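Local coordinates for hemolysin-related protein (Vibrio cholerae serotype O1, PDB 6MLT) that is a secreted, calcium-binding protein of the biofilm matrix with a lectin domain, and is thought to take part in biofilm adhesion, at residues A[29-41]-A[517-529]. Numbering follows the deposited sequence.
Sequences NQVMAAPIVVQLN and SGTLWEYPVVADL. With CA (calcium ion), chain C.
Met32 reaches into the loop that leads to strand 525-527, where two neighbouring sheets of the beta-propeller meet: strand 36-38 belongs to one sheet and strand 525-527 is an edge strand of the next. From CB the methionine chain runs with CG anti to the backbone N (chi1 -164°), which brings CG beside Ser517 OG and the carboxylate of Glu522. SD lies 3.4 Å from Thr519 N, and after the bend at chi3 the methyl CE meets Leu520 CD1 at 3.7 Å, the two side chains crossing at about a right angle. A long, flexible, unbranched thioether suits this curved path over a loop that is polar at one point and apolar at the next.

Glu522 keeps that loop in shape. Both carboxylate oxygens accept through syn lone pairs: OE2 takes the hydroxyl of Ser517 (OG to OE2, 2.6 Å), and OE1 takes the backbone N of Leu520 almost straight, at 168°. Ser517 OG in turn accepts from Thr519 N, an ST turn, so serine serves as donor and acceptor at once. Water 1 bridges the segments, donating to Met32 O and accepting from Trp521 N.

Ala34 is small enough to sit directly over the Tyr523 ring, its CB 4.1 Å from the ring centroid in a CH-pi contact; the phenol OH is hydrogen-bonded to the backbone O of Tyr576. Past strand 36-38, Asn41 OD1 binds calcium together with Asp43, Val54 and Asp56. Within the contact, Pro35 CG packs on Val525 CG2, and Val37, branched at CB, divides its methyls: CG2 faces Val525 CG1, while CG1 meets Ala527 CB. Val37 CG1 also meets Leu529 CD2, at 3.6 Å, the two side chains crossing at about a right angle.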
ATOM      1  N   ASN A  29      20.272  14.351  22.290  1.00 20.87           N
ATOM      2  CA  ASN A  29      19.789  15.204  21.209  1.00 22.07           C
ATOM      3  C   ASN A  29      20.098  14.640  19.825  1.00 21.32           C
ATOM      4  O   ASN A  29      20.029  15.382  18.839  1.00 22.79           O
ATOM      5  CB  ASN A  29      20.394  16.606  21.335  1.00 22.65           C
ATOM      6  CG  ASN A  29      21.902  16.582  21.317  1.00 23.54           C
ATOM      7  OD1 ASN A  29      22.512  15.541  21.089  1.00 23.31           O
ATOM      8  ND2 ASN A  29      22.513  17.734  21.549  1.00 27.61           N
ATOM      9  N   GLN A  30      20.441  13.358  19.729  1.00 18.55           N
ATOM     10  CA  GLN A  30      20.693  12.678  18.463  1.00 18.80           C
ATOM     11  C   GLN A  30      19.494  11.805  18.120  1.00 18.10           C
ATOM     12  O   GLN A  30      18.877  11.218  19.014  1.00 19.46           O
ATOM     13  CB  GLN A  30      21.944  11.798  18.555  1.00 18.37           C
ATOM     14  CG  GLN A  30      23.187  12.483  19.112  1.00 21.02           C
ATOM     15  CD  GLN A  30      23.838  13.414  18.106  1.00 23.91           C
ATOM     16  OE1 GLN A  30      24.067  13.041  16.958  1.00 23.79           O
ATOM     17  NE2 GLN A  30      24.135  14.634  18.534  1.00 25.35           N
ATOM     18  N   VAL A  31      19.169  11.704  16.833  1.00 16.56           N
ATOM     19  CA  VAL A  31      18.040  10.883  16.396  1.00 15.22           C
ATOM     20  C   VAL A  31      18.463  10.068  15.182  1.00 16.73           C
ATOM     21  O   VAL A  31      19.075  10.600  14.248  1.00 17.62           O
ATOM     22  CB  VAL A  31      16.795  11.737  16.084  1.00 15.54           C
ATOM     23  CG1 VAL A  31      15.601  10.850  15.805  1.00 17.06           C
ATOM     24  CG2 VAL A  31      16.489  12.672  17.248  1.00 15.76           C
ATOM     25  N   MET A  32      18.144   8.768  15.198  1.00 17.05           N
ATOM     26  CA  MET A  32      18.514   7.887  14.094  1.00 16.72           C
ATOM     27  C   MET A  32      17.448   6.822  13.847  1.00 21.38           C
ATOM     28  O   MET A  32      17.759   5.738  13.341  1.00 22.16           O
ATOM     29  CB  MET A  32      19.893   7.249  14.366  1.00 18.67           C
ATOM     30  CG  MET A  32      20.558   6.631  13.132  1.00 20.84           C
ATOM     31  SD  MET A  32      22.371   6.618  13.235  1.00 21.97           S
ATOM     32  CE  MET A  32      22.628   5.777  14.805  1.00 22.32           C
ATOM     33  N   ALA A  33      16.193   7.117  14.183  1.00 18.85           N
ATOM     34  CA  ALA A  33      15.064   6.252  13.878  1.00 19.14           C
ATOM     35  C   ALA A  33      13.976   7.085  13.219  1.00 18.94           C
ATOM     36  O   ALA A  33      13.837   8.282  13.492  1.00 19.23           O
ATOM     37  CB  ALA A  33      14.513   5.560  15.134  1.00 18.71           C
ATOM     38  N   ALA A  34      13.218   6.444  12.341  1.00 16.12           N
ATOM     39  CA  ALA A  34      12.262   7.170  11.518  1.00 17.67           C
ATOM     40  C   ALA A  34      11.230   7.873  12.399  1.00 17.20           C
ATOM     41  O   ALA A  34      10.797   7.318  13.417  1.00 18.22           O
ATOM     42  CB  ALA A  34      11.564   6.220  10.542  1.00 19.29           C
ATOM     43  N   PRO A  35      10.806   9.079  12.037  1.00 17.05           N
ATOM     44  CA  PRO A  35       9.817   9.795  12.847  1.00 17.69           C
ATOM     45  C   PRO A  35       8.417   9.232  12.642  1.00 18.58           C
ATOM     46  O   PRO A  35       8.097   8.650  11.608  1.00 18.50           O
ATOM     47  CB  PRO A  35       9.913  11.231  12.327  1.00 19.87           C
ATOM     48  CG  PRO A  35      10.298  11.057  10.884  1.00 16.61           C
ATOM     49  CD  PRO A  35      11.153   9.819  10.812  1.00 17.13           C
ATOM     50  N   ILE A  36       7.586   9.442  13.659  1.00 15.28           N
ATOM     51  CA  ILE A  36       6.185   9.039  13.682  1.00 18.41           C
ATOM     52  C   ILE A  36       5.342  10.298  13.794  1.00 16.90           C
ATOM     53  O   ILE A  36       5.738  11.246  14.477  1.00 17.52           O
ATOM     54  CB  ILE A  36       5.912   8.092  14.874  1.00 28.32           C
ATOM     55  CG1 ILE A  36       6.691   6.780  14.717  1.00 30.12           C
ATOM     56  CG2 ILE A  36       4.435   7.850  15.068  1.00 40.28           C
ATOM     57  CD1 ILE A  36       6.438   6.061  13.449  1.00 23.29           C
ATOM     58  N   VAL A  37       4.172  10.301  13.152  1.00 17.56           N
ATOM     59  CA  VAL A  37       3.332  11.494  13.055  1.00 18.78           C
ATOM     60  C   VAL A  37       1.914  11.143  13.488  1.00 18.94           C
ATOM     61  O   VAL A  37       1.240  10.345  12.827  1.00 16.97           O
ATOM     62  CB  VAL A  37       3.320  12.080  11.634  1.00 19.87           C
ATOM     63  CG1 VAL A  37       2.385  13.293  11.553  1.00 19.73           C
ATOM     64  CG2 VAL A  37       4.727  12.470  11.212  1.00 19.64           C
ATOM     65  N   VAL A  38       1.459  11.762  14.578  1.00 16.71           N
ATOM     66  CA  VAL A  38       0.126  11.551  15.131  1.00 18.61           C
ATOM     67  C   VAL A  38      -0.276  12.801  15.912  1.00 20.96           C
ATOM     68  O   VAL A  38       0.572  13.605  16.312  1.00 20.66           O
ATOM     69  CB  VAL A  38       0.066  10.316  16.059  1.00 18.77           C
ATOM     70  CG1 VAL A  38       0.147   9.018  15.257  1.00 18.52           C
ATOM     71  CG2 VAL A  38       1.184  10.381  17.108  1.00 18.25           C
ATOM     72  N   GLN A  39      -1.582  12.945  16.158  1.00 18.05           N
ATOM     73  CA  GLN A  39      -2.109  14.066  16.938  1.00 19.13           C
ATOM     74  C   GLN A  39      -1.936  13.816  18.437  1.00 20.83           C
ATOM     75  O   GLN A  39      -2.359  12.776  18.951  1.00 22.45           O
ATOM     76  CB  GLN A  39      -3.594  14.273  16.638  1.00 19.06           C
ATOM     77  CG  GLN A  39      -3.950  14.504  15.181  1.00 22.16           C
ATOM     78  CD  GLN A  39      -3.770  15.946  14.742  1.00 21.24           C
ATOM     79  OE1 GLN A  39      -3.453  16.826  15.543  1.00 19.85           O
ATOM     80  NE2 GLN A  39      -3.980  16.192  13.457  1.00 21.85           N
ATOM     81  N   LEU A  40      -1.361  14.788  19.155  1.00 21.67           N
ATOM     82  CA  LEU A  40      -1.103  14.609  20.580  1.00 21.42           C
ATOM     83  C   LEU A  40      -1.604  15.727  21.483  1.00 23.21           C
ATOM     84  O   LEU A  40      -1.568  15.553  22.708  1.00 25.01           O
ATOM     85  CB  LEU A  40       0.401  14.432  20.829  1.00 20.37           C
ATOM     86  CG  LEU A  40       1.036  13.182  20.210  1.00 19.92           C
ATOM     87  CD1 LEU A  40       2.549  13.216  20.395  1.00 20.13           C
ATOM     88  CD2 LEU A  40       0.456  11.908  20.803  1.00 17.75           C
ATOM     89  N   ASN A  41      -2.069  16.855  20.949  1.00 23.58           N
ATOM     90  CA  ASN A  41      -2.558  17.920  21.818  1.00 22.30           C
ATOM     91  C   ASN A  41      -3.685  18.679  21.132  1.00 23.78           C
ATOM     92  O   ASN A  41      -3.944  18.522  19.937  1.00 21.38           O
ATOM     93  CB  ASN A  41      -1.429  18.873  22.234  1.00 21.15           C
ATOM     94  CG  ASN A  41      -0.982  19.787  21.111  1.00 22.13           C
ATOM     95  OD1 ASN A  41      -0.625  19.336  20.030  1.00 23.33           O
ATOM     96  ND2 ASN A  41      -1.011  21.094  21.367  1.00 23.46           N
ATOM     97  N   SER A 517      23.711  11.629   9.136  1.00 20.16           N
ATOM     98  CA  SER A 517      23.369  10.479   9.962  1.00 21.20           C
ATOM     99  C   SER A 517      24.435   9.403   9.822  1.00 19.42           C
ATOM    100  O   SER A 517      24.969   9.185   8.726  1.00 17.94           O
ATOM    101  CB  SER A 517      21.999   9.903   9.577  1.00 19.88           C
ATOM    102  OG  SER A 517      21.697   8.772  10.386  1.00 17.96           O
ATOM    103  N   GLY A 518      24.737   8.727  10.935  1.00 17.39           N
ATOM    104  CA  GLY A 518      25.473   7.475  10.850  1.00 18.32           C
ATOM    105  C   GLY A 518      24.731   6.432  10.042  1.00 19.72           C
ATOM    106  O   GLY A 518      25.358   5.530   9.473  1.00 21.70           O
ATOM    107  N   THR A 519      23.409   6.574   9.955  1.00 17.63           N
ATOM    108  CA  THR A 519      22.442   5.748   9.235  1.00 19.49           C
ATOM    109  C   THR A 519      22.235   4.401   9.912  1.00 22.85           C
ATOM    110  O   THR A 519      23.185   3.692  10.268  1.00 18.43           O
ATOM    111  CB  THR A 519      22.809   5.536   7.754  1.00 21.38           C
ATOM    112  OG1 THR A 519      23.949   4.681   7.631  1.00 22.89           O
ATOM    113  CG2 THR A 519      23.070   6.872   7.064  1.00 20.08           C
ATOM    114  N   LEU A 520      20.960   4.085  10.128  1.00 18.35           N
ATOM    115  CA  LEU A 520      20.520   2.745  10.461  1.00 19.78           C
ATOM    116  C   LEU A 520      19.523   2.364   9.386  1.00 18.14           C
ATOM    117  O   LEU A 520      19.919   2.034   8.256  1.00 17.09           O
ATOM    118  CB  LEU A 520      19.954   2.709  11.885  1.00 17.60           C
ATOM    119  CG  LEU A 520      20.972   2.862  13.011  1.00 18.47           C
ATOM    120  CD1 LEU A 520      20.230   3.059  14.324  1.00 21.42           C
ATOM    121  CD2 LEU A 520      21.884   1.651  13.072  1.00 23.07           C
ATOM    122  N   TRP A 521      18.216   2.448   9.662  1.00 15.46           N
ATOM    123  CA  TRP A 521      17.203   2.200   8.643  1.00 14.47           C
ATOM    124  C   TRP A 521      16.101   3.258   8.675  1.00 16.04           C
ATOM    125  O   TRP A 521      14.981   2.989   8.225  1.00 16.29           O
ATOM    126  CB  TRP A 521      16.619   0.784   8.807  1.00 14.53           C
ATOM    127  CG  TRP A 521      16.344   0.433  10.230  1.00 13.97           C
ATOM    128  CD1 TRP A 521      15.176   0.617  10.914  1.00 13.87           C
ATOM    129  CD2 TRP A 521      17.267  -0.148  11.158  1.00 16.33           C
ATOM    130  NE1 TRP A 521      15.316   0.181  12.210  1.00 14.68           N
ATOM    131  CE2 TRP A 521      16.590  -0.282  12.389  1.00 14.72           C
ATOM    132  CE3 TRP A 521      18.599  -0.560  11.072  1.00 17.22           C
ATOM    133  CZ2 TRP A 521      17.200  -0.806  13.522  1.00 14.96           C
ATOM    134  CZ3 TRP A 521      19.205  -1.087  12.204  1.00 18.22           C
ATOM    135  CH2 TRP A 521      18.503  -1.208  13.409  1.00 15.91           C
ATOM    136  N   GLU A 522      16.395   4.455   9.178  1.00 16.99           N
ATOM    137  CA  GLU A 522      15.417   5.532   9.206  1.00 18.55           C
ATOM    138  C   GLU A 522      15.134   6.027   7.789  1.00 17.55           C
ATOM    139  O   GLU A 522      15.878   5.739   6.850  1.00 16.08           O
ATOM    140  CB  GLU A 522      15.920   6.679  10.089  1.00 19.01           C
ATOM    141  CG  GLU A 522      17.029   7.563   9.479  1.00 18.46           C
ATOM    142  CD  GLU A 522      18.469   7.081   9.735  1.00 23.07           C
ATOM    143  OE1 GLU A 522      18.706   5.865   9.959  1.00 18.15           O
ATOM    144  OE2 GLU A 522      19.377   7.948   9.681  1.00 21.18           O
ATOM    145  N   TYR A 523      14.043   6.775   7.637  1.00 17.25           N
ATOM    146  CA  TYR A 523      13.747   7.427   6.372  1.00 16.42           C
ATOM    147  C   TYR A 523      13.050   8.750   6.651  1.00 15.91           C
ATOM    148  O   TYR A 523      12.510   8.957   7.744  1.00 17.28           O
ATOM    149  CB  TYR A 523      12.882   6.541   5.456  1.00 16.03           C
ATOM    150  CG  TYR A 523      11.644   5.952   6.108  1.00 16.07           C
ATOM    151  CD1 TYR A 523      10.547   6.745   6.400  1.00 17.68           C
ATOM    152  CD2 TYR A 523      11.572   4.600   6.418  1.00 18.35           C
ATOM    153  CE1 TYR A 523       9.408   6.214   7.006  1.00 16.93           C
ATOM    154  CE2 TYR A 523      10.425   4.053   7.017  1.00 18.10           C
ATOM    155  CZ  TYR A 523       9.353   4.876   7.304  1.00 18.16           C
ATOM    156  OH  TYR A 523       8.213   4.364   7.884  1.00 16.57           O
ATOM    157  N   PRO A 524      13.052   9.671   5.692  1.00 18.60           N
ATOM    158  CA  PRO A 524      12.263  10.896   5.850  1.00 19.27           C
ATOM    159  C   PRO A 524      10.785  10.606   5.638  1.00 16.73           C
ATOM    160  O   PRO A 524      10.405   9.641   4.969  1.00 17.74           O
ATOM    161  CB  PRO A 524      12.805  11.827   4.754  1.00 18.64           C
ATOM    162  CG  PRO A 524      13.994  11.116   4.157  1.00 20.44           C
ATOM    163  CD  PRO A 524      13.792   9.662   4.426  1.00 18.65           C
ATOM    164  N   VAL A 525       9.950  11.466   6.215  1.00 16.93           N
ATOM    165  CA  VAL A 525       8.496  11.311   6.175  1.00 16.33           C
ATOM    166  C   VAL A 525       7.869  12.604   5.675  1.00 17.56           C
ATOM    167  O   VAL A 525       8.230  13.694   6.134  1.00 18.10           O
ATOM    168  CB  VAL A 525       7.936  10.948   7.564  1.00 19.39           C
ATOM    169  CG1 VAL A 525       6.411  11.140   7.626  1.00 18.29           C
ATOM    170  CG2 VAL A 525       8.324   9.512   7.921  1.00 19.98           C
ATOM    171  N   VAL A 526       6.911  12.484   4.760  1.00 16.18           N
ATOM    172  CA  VAL A 526       6.058  13.602   4.374  1.00 16.28           C
ATOM    173  C   VAL A 526       4.699  13.399   5.021  1.00 17.09           C
ATOM    174  O   VAL A 526       4.107  12.313   4.926  1.00 17.37           O
ATOM    175  CB  VAL A 526       5.932  13.718   2.847  1.00 19.09           C
ATOM    176  CG1 VAL A 526       4.908  14.790   2.471  1.00 20.13           C
ATOM    177  CG2 VAL A 526       7.291  14.043   2.232  1.00 20.72           C
ATOM    178  N   ALA A 527       4.201  14.440   5.680  1.00 17.04           N
ATOM    179  CA  ALA A 527       2.865  14.403   6.251  1.00 18.56           C
ATOM    180  C   ALA A 527       2.276  15.803   6.255  1.00 20.56           C
ATOM    181  O   ALA A 527       2.991  16.793   6.453  1.00 20.38           O
ATOM    182  CB  ALA A 527       2.874  13.840   7.673  1.00 18.17           C
ATOM    183  N   ASP A 528       0.963  15.868   6.036  1.00 18.49           N
ATOM    184  CA  ASP A 528       0.205  17.118   6.067  1.00 22.89           C
ATOM    185  C   ASP A 528      -0.233  17.338   7.507  1.00 21.93           C
ATOM    186  O   ASP A 528      -1.275  16.847   7.947  1.00 20.16           O
ATOM    187  CB  ASP A 528      -0.983  17.057   5.115  1.00 22.95           C
ATOM    188  CG  ASP A 528      -1.768  18.359   5.071  1.00 27.52           C
ATOM    189  OD1 ASP A 528      -1.423  19.293   5.830  1.00 27.60           O
ATOM    190  OD2 ASP A 528      -2.730  18.448   4.275  1.00 27.32           O
ATOM    191  N   LEU A 529       0.576  18.095   8.250  1.00 19.60           N
ATOM    192  CA  LEU A 529       0.342  18.239   9.681  1.00 20.91           C
ATOM    193  C   LEU A 529      -0.918  19.050   9.960  1.00 21.92           C
ATOM    194  O   LEU A 529      -1.723  18.675  10.821  1.00 19.92           O
ATOM    195  CB  LEU A 529       1.559  18.886  10.345  1.00 20.50           C
ATOM    196  CG  LEU A 529       2.909  18.202  10.083  1.00 21.57           C
ATOM    197  CD1 LEU A 529       4.037  18.954  10.778  1.00 21.17           C
ATOM    198  CD2 LEU A 529       2.893  16.748  10.520  1.00 19.86           C
TER
HETATM  199 CA    CA C1002      -0.455  19.100  17.781  1.00 21.98          CA
HETATM  200  O   HOH W   1      16.662   3.326  12.339  1.00 17.61           O
HETATM  201  O   HOH W   2      -2.509  17.646  18.022  1.00 19.47           O
HETATM  202  O   HOH W   3       0.785  21.093  17.759  1.00 19.65           O